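Local atomic coordinates of aminoglycoside phosphotransferase (Alicyclobacillus acidocaldarius subsp. acidocaldarius, PDB entry 4PDY), a protein that probably transfers phosphate to a small-molecule acceptor, using a protein-kinase-like fold. Residues A[42-47]-A[54-59]; A[84-89]-A[109-114]; A[125-130]-A[237-242]. One frame throughout, in Å; residues are numbered along the deposited sequence.

Contact 1. Residues A[42-47]-A[54-59]; sequences GNIEVW and RYAAKR
Ala57 sets its methyl against one face of the Trp47 indole: CB lies 3.4 Å from CE2, displaced toward the rim of the ring, a CH-pi contact. The strands 44-47 and 54-59 run antiparallel as the two arms of a hairpin, and Glu45 and Ala57 form a hydrogen-bonded pair whose N-H groups and carbonyls bond reciprocally, Ala57 N to Glu45 O at 2.8 Å. Trp47 and Tyr55 repeat the pattern, although the bond from Tyr55 N to Trp47 O is more bent, with 150° at the hydrogen. On the other face of the sheet the Ala56 methyl borders the bound histidine; beside it, in the conformer described, Val46 CG1 lies over one face of the Arg54 guanidinium, toward its rim and 3.8 Å from CZ.

The extended chain of Glu45 brings OE2 to 2.8 Å from Trp47 NE1, close to the indole plane. The nitrogen comes in on the anti side of the carboxylate, 24° out of its plane, and the bond helps fix the rotation of the ring. That same oxygen makes a salt bridge with Arg38. Where the arms reach Asn43, one water links Asn43 O to Arg59 N; Lys58 NZ is salt-bridged to Glu245.

The hairpin belongs to the N-terminal antiparallel sheet of the kinase-like fold, with strand 35-41 paired along 44-49 and strand 103-109 along 54-60.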
loop_
_atom_site.group_PDB
_atom_site.type_symbol
_atom_site.label_atom_id
_atom_site.label_comp_id
_atom_site.label_asym_id
_atom_site.label_seq_id
_atom_site.Cartn_x
_atom_site.Cartn_y
_atom_site.Cartn_z
ATOM N N GLY A 42 16.883 7.480 -1.874
ATOM C CA GLY A 42 15.864 6.669 -1.220
ATOM C C GLY A 42 16.228 5.218 -1.403
ATOM O O GLY A 42 17.377 4.840 -1.205
ATOM N N ASN A 43 15.258 4.404 -1.805
ATOM C CA ASN A 43 15.512 2.967 -1.971
ATOM C C ASN A 43 15.835 2.564 -3.408
ATOM O O ASN A 43 15.830 1.379 -3.734
ATOM C CB ASN A 43 14.352 2.130 -1.442
ATOM C CG ASN A 43 13.152 2.154 -2.358
ATOM O OD1 ASN A 43 13.085 2.956 -3.287
ATOM N ND2 ASN A 43 12.199 1.257 -2.112
ATOM N N ILE A 44 16.125 3.549 -4.258
ATOM C CA ILE A 44 16.662 3.271 -5.583
ATOM C C ILE A 44 17.979 3.998 -5.776
ATOM O O ILE A 44 18.394 4.806 -4.941
ATOM C CB ILE A 44 15.663 3.584 -6.718
ATOM C CG1 ILE A 44 15.195 5.043 -6.698
ATOM C CG2 ILE A 44 14.465 2.643 -6.658
ATOM C CD1 ILE A 44 16.119 5.975 -7.416
ATOM N N GLU A 45 18.652 3.621 -6.840
ATOM C CA GLU A 45 19.838 4.323 -7.286
ATOM C C GLU A 45 19.524 5.021 -8.593
ATOM O O GLU A 45 18.940 4.448 -9.497
ATOM C CB GLU A 45 20.975 3.321 -7.479
ATOM C CG GLU A 45 22.333 3.962 -7.624
ATOM C CD GLU A 45 23.456 2.941 -7.653
ATOM O OE1 GLU A 45 23.842 2.437 -6.573
ATOM O OE2 GLU A 45 23.963 2.642 -8.752
ATOM N N VAL A 46 19.916 6.287 -8.685
ATOM C CA VAL A 46 19.708 7.069 -9.893
ATOM C C VAL A 46 20.945 6.948 -10.772
ATOM O O VAL A 46 22.055 7.174 -10.299
ATOM C CB VAL A 46 19.457 8.550 -9.559
ATOM C CG1 VAL A 46 19.221 9.395 -10.821
ATOM C CG2 VAL A 46 18.299 8.662 -8.598
ATOM N N TRP A 47 20.750 6.570 -12.022
ATOM C CA TRP A 47 21.802 6.495 -13.027
ATOM C C TRP A 47 21.564 7.580 -14.081
ATOM O O TRP A 47 20.453 7.711 -14.573
ATOM C CB TRP A 47 21.753 5.152 -13.745
ATOM C CG TRP A 47 22.070 3.964 -12.930
ATOM C CD1 TRP A 47 22.447 3.919 -11.613
ATOM C CD2 TRP A 47 22.042 2.604 -13.384
ATOM N NE1 TRP A 47 22.669 2.609 -11.225
ATOM C CE2 TRP A 47 22.438 1.793 -12.305
ATOM C CE3 TRP A 47 21.766 2.005 -14.611
ATOM C CZ2 TRP A 47 22.512 0.407 -12.413
ATOM C CZ3 TRP A 47 21.840 0.631 -14.714
ATOM C CH2 TRP A 47 22.231 -0.145 -13.625
ATOM N N ARG A 54 17.853 10.169 -16.932
ATOM C CA ARG A 54 17.894 9.426 -15.678
ATOM C C ARG A 54 17.214 8.051 -15.806
ATOM O O ARG A 54 16.261 7.891 -16.566
ATOM C CB ARG A 54 17.194 10.229 -14.574
ATOM C CG ARG A 54 17.867 11.547 -14.190
ATOM C CD ARG A 54 17.294 12.188 -12.925
ATOM N NE ARG A 54 18.358 12.837 -12.152
ATOM C CZ ARG A 54 18.345 13.068 -10.838
ATOM N NH1 ARG A 54 17.294 12.736 -10.081
ATOM N NH2 ARG A 54 19.406 13.634 -10.275
ATOM N N TYR A 55 17.734 7.095 -15.045
ATOM C CA TYR A 55 17.154 5.771 -14.879
ATOM C C TYR A 55 17.149 5.464 -13.391
ATOM O O TYR A 55 18.037 5.894 -12.666
ATOM C CB TYR A 55 17.966 4.728 -15.630
ATOM C CG TYR A 55 18.110 5.043 -17.078
ATOM C CD1 TYR A 55 19.141 5.880 -17.529
ATOM C CD2 TYR A 55 17.228 4.534 -17.995
ATOM C CE1 TYR A 55 19.250 6.192 -18.850
ATOM C CE2 TYR A 55 17.335 4.840 -19.330
ATOM C CZ TYR A 55 18.357 5.674 -19.755
ATOM O OH TYR A 55 18.475 5.949 -21.081
ATOM N N ALA A 56 16.125 4.709 -12.961
ATOM C CA ALA A 56 16.014 4.234 -11.590
ATOM C C ALA A 56 16.443 2.768 -11.543
ATOM O O ALA A 56 15.818 1.932 -12.210
ATOM C CB ALA A 56 14.566 4.343 -11.134
ATOM N N ALA A 57 17.465 2.455 -10.763
ATOM C CA ALA A 57 17.947 1.088 -10.613
ATOM C C ALA A 57 17.595 0.606 -9.207
ATOM O O ALA A 57 17.846 1.282 -8.222
ATOM C CB ALA A 57 19.439 1.054 -10.846
ATOM N N LYS A 58 16.979 -0.567 -9.145
ATOM C CA LYS A 58 16.518 -1.135 -7.894
ATOM C C LYS A 58 17.286 -2.416 -7.573
ATOM O O LYS A 58 17.350 -3.319 -8.412
ATOM C CB LYS A 58 15.032 -1.465 -8.007
ATOM C CG LYS A 58 14.430 -2.118 -6.749
ATOM C CD LYS A 58 14.406 -1.182 -5.549
ATOM C CE LYS A 58 13.840 -1.832 -4.286
ATOM N NZ LYS A 58 12.383 -2.063 -4.421
ATOM N N ARG A 59 17.861 -2.450 -6.377
ATOM C CA ARG A 59 18.393 -3.650 -5.784
ATOM C C ARG A 59 17.237 -4.312 -5.029
ATOM O O ARG A 59 16.644 -3.708 -4.117
ATOM C CB ARG A 59 19.501 -3.318 -4.808
ATOM C CG ARG A 59 20.089 -4.534 -4.124
ATOM C CD ARG A 59 21.114 -4.170 -3.071
ATOM N NE ARG A 59 22.419 -3.817 -3.642
ATOM C CZ ARG A 59 23.007 -2.623 -3.610
ATOM N NH1 ARG A 59 22.422 -1.551 -3.086
ATOM N NH2 ARG A 59 24.221 -2.512 -4.128
HETATM O O HOH W 1 17.876 -0.050 -4.619
HETATM O O HOH W 2 11.369 0.546 -5.198
#

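Contact 2. Residues A[84-89]-A[109-114]; sequences KFARFV and EWVSGQ. With HIS (histidine), chain B.
Glu109 leans over Arg87 because chi1 (-58°) sets its CG beside the backbone N, 3.7 Å from Arg87 O; in the conformer described, the bend at chi2 (-72°) then sends the carboxylate toward Val89. Trp110, with CG opposite the backbone N (chi1 -173°), throws its indole to the other side of the chain, over the bound histidine. In kinase-like folds the segment after the last long strand of the N-terminal sheet is the hinge to the C-terminal lobe, and 109-114 probably holds the corresponding place here.

A backbone bond joins the segments, from Glu109 N to Arg87 O at 2.8 Å. On one side of it Val89 CG2 meets OE2 of that Glu109 conformer at 3.5 Å, the two side chains crossing at about a right angle; Glu109 OE1 forms a salt bridge with Arg53. On the other side the Ala86 methyl packs against Val111 CG2, 3.7 Å away. Arg87 curls back along its own segment, giving NE to Phe85 O and placing that nitrogen over the centre of the Phe85 ring, while NH1 bonds to Thr83.

This hinge-like segment lines the pocket seen to hold histidine. In kinases the adenine of ATP commonly bonds to the hinge backbone; the ligand here is histidine, and its amino N donates to Val111 O at an unusually short distance whose exact value is doubtful. The Trp110 indole also makes a cation-pi contact with Arg54, and the ligand's CD2 sits 3.5 Å above the centre of that indole.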
loop_
_atom_site.group_PDB
_atom_site.type_symbol
_atom_site.label_atom_id
_atom_site.label_comp_id
_atom_site.label_asym_id
_atom_site.label_seq_id
_atom_site.Cartn_x
_atom_site.Cartn_y
_atom_site.Cartn_z
ATOM N N LYS A 84 0.332 3.552 -16.649
ATOM C CA LYS A 84 0.700 4.217 -15.400
ATOM C C LYS A 84 1.772 3.479 -14.624
ATOM O O LYS A 84 1.611 3.188 -13.433
ATOM C CB LYS A 84 -0.532 4.443 -14.508
ATOM C CG LYS A 84 -1.702 5.127 -15.210
ATOM C CD LYS A 84 -1.398 6.594 -15.519
ATOM C CE LYS A 84 -2.537 7.263 -16.251
ATOM N NZ LYS A 84 -3.843 7.293 -15.527
ATOM N N PHE A 85 2.886 3.211 -15.304
ATOM C CA PHE A 85 3.989 2.495 -14.688
ATOM C C PHE A 85 5.311 2.908 -15.328
ATOM O O PHE A 85 5.362 3.250 -16.509
ATOM C CB PHE A 85 3.817 0.974 -14.756
ATOM C CG PHE A 85 3.887 0.408 -16.136
ATOM C CD1 PHE A 85 2.831 0.549 -17.036
ATOM C CD2 PHE A 85 4.988 -0.324 -16.534
ATOM C CE1 PHE A 85 2.918 0.042 -18.309
ATOM C CE2 PHE A 85 5.059 -0.870 -17.804
ATOM C CZ PHE A 85 4.029 -0.693 -18.690
ATOM N N ALA A 86 6.358 2.812 -14.533
ATOM C CA ALA A 86 7.709 3.062 -15.023
ATOM C C ALA A 86 8.149 1.896 -15.895
ATOM O O ALA A 86 8.007 0.735 -15.553
ATOM C CB ALA A 86 8.678 3.242 -13.876
ATOM N N ARG A 87 8.697 2.210 -17.047
ATOM C CA ARG A 87 9.034 1.230 -18.045
ATOM C C ARG A 87 10.380 0.572 -17.813
ATOM O O ARG A 87 11.406 1.260 -17.646
ATOM C CB ARG A 87 8.992 1.850 -19.433
ATOM C CG ARG A 87 7.711 2.581 -19.751
ATOM C CD ARG A 87 6.464 1.724 -19.514
ATOM N NE ARG A 87 5.270 2.589 -19.364
ATOM C CZ ARG A 87 4.524 3.039 -20.361
ATOM N NH1 ARG A 87 3.544 3.881 -20.101
ATOM N NH2 ARG A 87 4.777 2.705 -21.626
ATOM N N PHE A 88 10.414 -0.751 -17.875
ATOM C CA PHE A 88 11.602 -1.517 -17.623
ATOM C C PHE A 88 12.569 -1.421 -18.796
ATOM O O PHE A 88 12.173 -1.419 -19.951
ATOM C CB PHE A 88 11.218 -2.985 -17.374
ATOM C CG PHE A 88 10.315 -3.189 -16.158
ATOM C CD1 PHE A 88 10.836 -3.180 -14.896
ATOM C CD2 PHE A 88 8.946 -3.381 -16.306
ATOM C CE1 PHE A 88 10.038 -3.368 -13.778
ATOM C CE2 PHE A 88 8.134 -3.551 -15.207
ATOM C CZ PHE A 88 8.674 -3.543 -13.940
ATOM N N VAL A 89 13.850 -1.340 -18.463
ATOM C CA VAL A 89 14.945 -1.327 -19.432
ATOM C C VAL A 89 15.615 -2.686 -19.365
ATOM O O VAL A 89 15.886 -3.197 -18.280
ATOM C CB VAL A 89 15.949 -0.197 -19.130
ATOM C CG1 VAL A 89 17.095 -0.263 -20.121
ATOM C CG2 VAL A 89 15.200 1.127 -19.184
ATOM N N GLU A 109 13.035 3.397 -16.746
ATOM C CA GLU A 109 13.150 4.792 -17.155
ATOM C C GLU A 109 12.753 5.610 -15.939
ATOM O O GLU A 109 11.937 5.162 -15.124
ATOM C CB GLU A 109 12.212 5.111 -18.338
ATOM C CG GLU A 109 12.411 4.281 -19.608
ATOM C CD GLU A 109 13.683 4.581 -20.417
ATOM O OE1 GLU A 109 14.300 5.657 -20.262
ATOM O OE2 GLU A 109 14.069 3.723 -21.249
ATOM N N TRP A 110 13.313 6.804 -15.801
ATOM C CA TRP A 110 12.932 7.689 -14.745
ATOM C C TRP A 110 11.583 8.307 -14.982
ATOM O O TRP A 110 11.263 8.692 -16.102
ATOM C CB TRP A 110 13.907 8.845 -14.714
ATOM C CG TRP A 110 13.721 9.725 -13.586
ATOM C CD1 TRP A 110 13.160 10.991 -13.565
ATOM C CD2 TRP A 110 14.176 9.462 -12.287
ATOM N NE1 TRP A 110 13.220 11.490 -12.287
ATOM C CE2 TRP A 110 13.843 10.566 -11.486
ATOM C CE3 TRP A 110 14.851 8.384 -11.711
ATOM C CZ2 TRP A 110 14.131 10.603 -10.139
ATOM C CZ3 TRP A 110 15.129 8.419 -10.388
ATOM C CH2 TRP A 110 14.789 9.522 -9.609
ATOM N N VAL A 111 10.795 8.410 -13.918
ATOM C CA VAL A 111 9.515 9.088 -13.955
ATOM C C VAL A 111 9.612 10.397 -13.199
ATOM O O VAL A 111 9.868 10.408 -11.999
ATOM C CB VAL A 111 8.407 8.230 -13.320
ATOM C CG1 VAL A 111 7.103 8.997 -13.393
ATOM C CG2 VAL A 111 8.320 6.895 -14.032
ATOM N N SER A 112 9.420 11.498 -13.918
ATOM C CA SER A 112 9.410 12.815 -13.311
ATOM C C SER A 112 8.124 12.993 -12.528
ATOM O O SER A 112 7.035 12.722 -13.028
ATOM C CB SER A 112 9.508 13.915 -14.382
ATOM O OG SER A 112 10.697 13.796 -15.128
ATOM N N GLY A 113 8.249 13.448 -11.295
ATOM C CA GLY A 113 7.074 13.648 -10.428
ATOM C C GLY A 113 7.435 13.747 -8.965
ATOM O O GLY A 113 8.620 13.689 -8.603
ATOM N N GLN A 114 6.415 13.871 -8.125
ATOM C CA GLN A 114 6.593 13.984 -6.702
ATOM C C GLN A 114 5.788 12.887 -6.042
ATOM O O GLN A 114 4.775 12.459 -6.582
ATOM C CB GLN A 114 6.075 15.327 -6.218
ATOM C CG GLN A 114 4.571 15.438 -6.358
ATOM C CD GLN A 114 4.090 16.855 -6.207
ATOM O OE1 GLN A 114 3.850 17.545 -7.195
ATOM N NE2 GLN A 114 3.974 17.306 -4.973
HETATM N N HIS B . 10.721 10.873 -9.689
HETATM C CA HIS B . 10.649 10.134 -8.433
HETATM C C HIS B . 10.792 11.110 -7.269
HETATM O O HIS B . 11.824 11.303 -6.733
HETATM C CB HIS B . 11.749 9.069 -8.338
HETATM C CG HIS B . 11.597 7.920 -9.293
HETATM N ND1 HIS B . 11.751 6.608 -8.893
HETATM C CD2 HIS B . 11.337 7.878 -10.622
HETATM C CE1 HIS B . 11.581 5.809 -9.932
HETATM N NE2 HIS B . 11.321 6.552 -10.993
HETATM O OXT HIS B . 9.808 11.731 -6.851
#

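Contact 3. Residues A[125-130]-A[237-242]; sequences AQTAYT and HQVVLI
Thr130 donates its hydroxyl to the carbonyl of Val239, OG1 to O at 2.7 Å, which fastens helix 125-130 to strand 239-241. The strand is an outer member of the small antiparallel sheet in the C-terminal lobe of this kinase-like fold, and the helix lies across it with axes 48° apart.

Water extends this polar link. One molecule gives hydrogen bonds to Thr130 OG1 and Gln126 OE1 and accepts one from Val239 N, 3.1 Å away, so the N-H and C=O of Val239 are both engaged toward the helix. The bend of Gln126 at chi2 (-56°) brings its amide oxygen back to this water, and its CG lies 3.4 Å from His237 O.

Van der Waals contacts lie beside these bonds. Val239 points into the helix, its CG2 3.7 Å from Gln126 CB and also against N and OG1 of Thr127, whose hydroxyl bonds to His123 O one turn earlier. Cys231 and Tyr233 of the adjacent strand pack on the same valine, and helix 252-266 meets Thr127 and Ala128. The side chains of Thr130 and Leu241 lie alongside one another, running opposite ways, with the threonine CG2 3.6 Å from Leu241 CG.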
loop_
_atom_site.group_PDB
_atom_site.type_symbol
_atom_site.label_atom_id
_atom_site.label_comp_id
_atom_site.label_asym_id
_atom_site.label_seq_id
_atom_site.Cartn_x
_atom_site.Cartn_y
_atom_site.Cartn_z
ATOM N N ALA A 125 -7.294 11.204 -5.943
ATOM C CA ALA A 125 -8.115 10.893 -7.106
ATOM C C ALA A 125 -7.286 10.153 -8.153
ATOM O O ALA A 125 -7.688 9.152 -8.725
ATOM C CB ALA A 125 -8.669 12.184 -7.718
ATOM N N GLN A 126 -6.125 10.733 -8.474
ATOM C CA GLN A 126 -5.290 10.167 -9.522
ATOM C C GLN A 126 -4.630 8.841 -9.125
ATOM O O GLN A 126 -4.440 7.986 -9.982
ATOM C CB GLN A 126 -4.268 11.198 -10.055
ATOM C CG GLN A 126 -4.953 12.321 -10.837
ATOM C CD GLN A 126 -5.798 11.786 -11.985
ATOM O OE1 GLN A 126 -5.353 10.948 -12.764
ATOM N NE2 GLN A 126 -7.052 12.226 -12.049
ATOM N N THR A 127 -4.256 8.720 -7.853
ATOM C CA THR A 127 -3.763 7.431 -7.343
ATOM C C THR A 127 -4.839 6.333 -7.464
ATOM O O THR A 127 -4.558 5.275 -7.967
ATOM C CB THR A 127 -3.254 7.573 -5.896
ATOM O OG1 THR A 127 -2.264 8.613 -5.830
ATOM C CG2 THR A 127 -2.646 6.282 -5.389
ATOM N N ALA A 128 -6.051 6.660 -7.041
ATOM C CA ALA A 128 -7.172 5.739 -7.144
ATOM C C ALA A 128 -7.426 5.357 -8.602
ATOM O O ALA A 128 -7.627 4.203 -8.933
ATOM C CB ALA A 128 -8.403 6.366 -6.529
ATOM N N TYR A 129 -7.442 6.339 -9.494
ATOM C CA TYR A 129 -7.680 6.084 -10.900
ATOM C C TYR A 129 -6.667 5.086 -11.432
ATOM O O TYR A 129 -6.992 4.116 -12.131
ATOM C CB TYR A 129 -7.647 7.420 -11.668
ATOM C CG TYR A 129 -8.124 7.384 -13.096
ATOM C CD1 TYR A 129 -9.367 6.859 -13.425
ATOM C CD2 TYR A 129 -7.365 7.971 -14.107
ATOM C CE1 TYR A 129 -9.809 6.863 -14.742
ATOM C CE2 TYR A 129 -7.803 7.977 -15.409
ATOM C CZ TYR A 129 -9.021 7.422 -15.727
ATOM O OH TYR A 129 -9.461 7.423 -17.023
ATOM N N THR A 130 -5.399 5.367 -11.150
ATOM C CA THR A 130 -4.326 4.514 -11.615
ATOM C C THR A 130 -4.443 3.082 -11.047
ATOM O O THR A 130 -4.264 2.105 -11.790
ATOM C CB THR A 130 -2.971 5.164 -11.265
ATOM O OG1 THR A 130 -2.788 6.297 -12.125
ATOM C CG2 THR A 130 -1.831 4.192 -11.389
ATOM N N HIS A 237 -0.194 15.573 -14.273
ATOM C CA HIS A 237 -1.290 15.420 -13.319
ATOM C C HIS A 237 -1.908 14.019 -13.376
ATOM O O HIS A 237 -3.118 13.842 -13.278
ATOM C CB HIS A 237 -2.328 16.525 -13.489
ATOM C CG HIS A 237 -1.809 17.884 -13.152
ATOM N ND1 HIS A 237 -2.634 18.976 -13.051
ATOM C CD2 HIS A 237 -0.566 18.323 -12.840
ATOM C CE1 HIS A 237 -1.922 20.043 -12.730
ATOM N NE2 HIS A 237 -0.663 19.671 -12.594
ATOM N N GLN A 238 -1.045 13.026 -13.521
ATOM C CA GLN A 238 -1.419 11.627 -13.379
ATOM C C GLN A 238 -0.550 11.012 -12.318
ATOM O O GLN A 238 0.434 11.596 -11.873
ATOM C CB GLN A 238 -1.200 10.896 -14.694
ATOM C CG GLN A 238 -1.996 11.457 -15.848
ATOM C CD GLN A 238 -1.524 10.913 -17.179
ATOM O OE1 GLN A 238 -0.327 10.936 -17.494
ATOM N NE2 GLN A 238 -2.464 10.420 -17.974
ATOM N N VAL A 239 -0.933 9.824 -11.872
ATOM C CA VAL A 239 -0.079 9.068 -10.984
ATOM C C VAL A 239 0.493 7.851 -11.690
ATOM O O VAL A 239 -0.244 7.041 -12.271
ATOM C CB VAL A 239 -0.824 8.667 -9.690
ATOM C CG1 VAL A 239 -0.063 7.599 -8.921
ATOM C CG2 VAL A 239 -1.048 9.880 -8.819
ATOM N N VAL A 240 1.809 7.711 -11.598
ATOM C CA VAL A 240 2.529 6.598 -12.160
ATOM C C VAL A 240 3.037 5.752 -11.011
ATOM O O VAL A 240 3.670 6.251 -10.085
ATOM C CB VAL A 240 3.691 7.096 -13.063
ATOM C CG1 VAL A 240 4.537 5.932 -13.525
ATOM C CG2 VAL A 240 3.142 7.864 -14.254
ATOM N N LEU A 241 2.712 4.465 -11.067
ATOM C CA LEU A 241 3.156 3.553 -10.042
ATOM C C LEU A 241 4.554 3.035 -10.308
ATOM O O LEU A 241 4.929 2.763 -11.441
ATOM C CB LEU A 241 2.217 2.354 -9.934
ATOM C CG LEU A 241 0.809 2.668 -9.453
ATOM C CD1 LEU A 241 -0.084 1.457 -9.687
ATOM C CD2 LEU A 241 0.773 3.057 -7.987
ATOM N N ILE A 242 5.297 2.867 -9.231
ATOM C CA ILE A 242 6.551 2.132 -9.259
ATOM C C ILE A 242 6.529 1.052 -8.157
ATOM O O ILE A 242 5.659 1.070 -7.274
ATOM C CB ILE A 242 7.773 3.044 -9.140
ATOM C CG1 ILE A 242 7.762 3.701 -7.780
ATOM C CG2 ILE A 242 7.756 4.096 -10.261
ATOM C CD1 ILE A 242 9.026 4.469 -7.483
HETATM O O HOH W 3 -3.613 8.791 -12.924
#

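How the contacts relate
From the N terminus, contact 1 closes first, a tight hairpin with six residues between its segments. Contact 2 then closes a loop of 19 residues that includes strands 98-100 and most of 103-109, and contact 3 spans 106, largely helical, to bring helix 121-137 against strand 239-241. The three loops follow in series; none nests or crosses. Contacts 1 and 2 meet at the end of the N-terminal sheet, where Trp110 N probably bonds to Arg54 O (3.2 Å) and its ring packs on Val46 and Ile44. Lys84 joins contacts 2 and 3: its O lies 2.9 Å from Leu241 N, a probable hydrogen bond. Together they lead past the histidine pocket into the helical lobe.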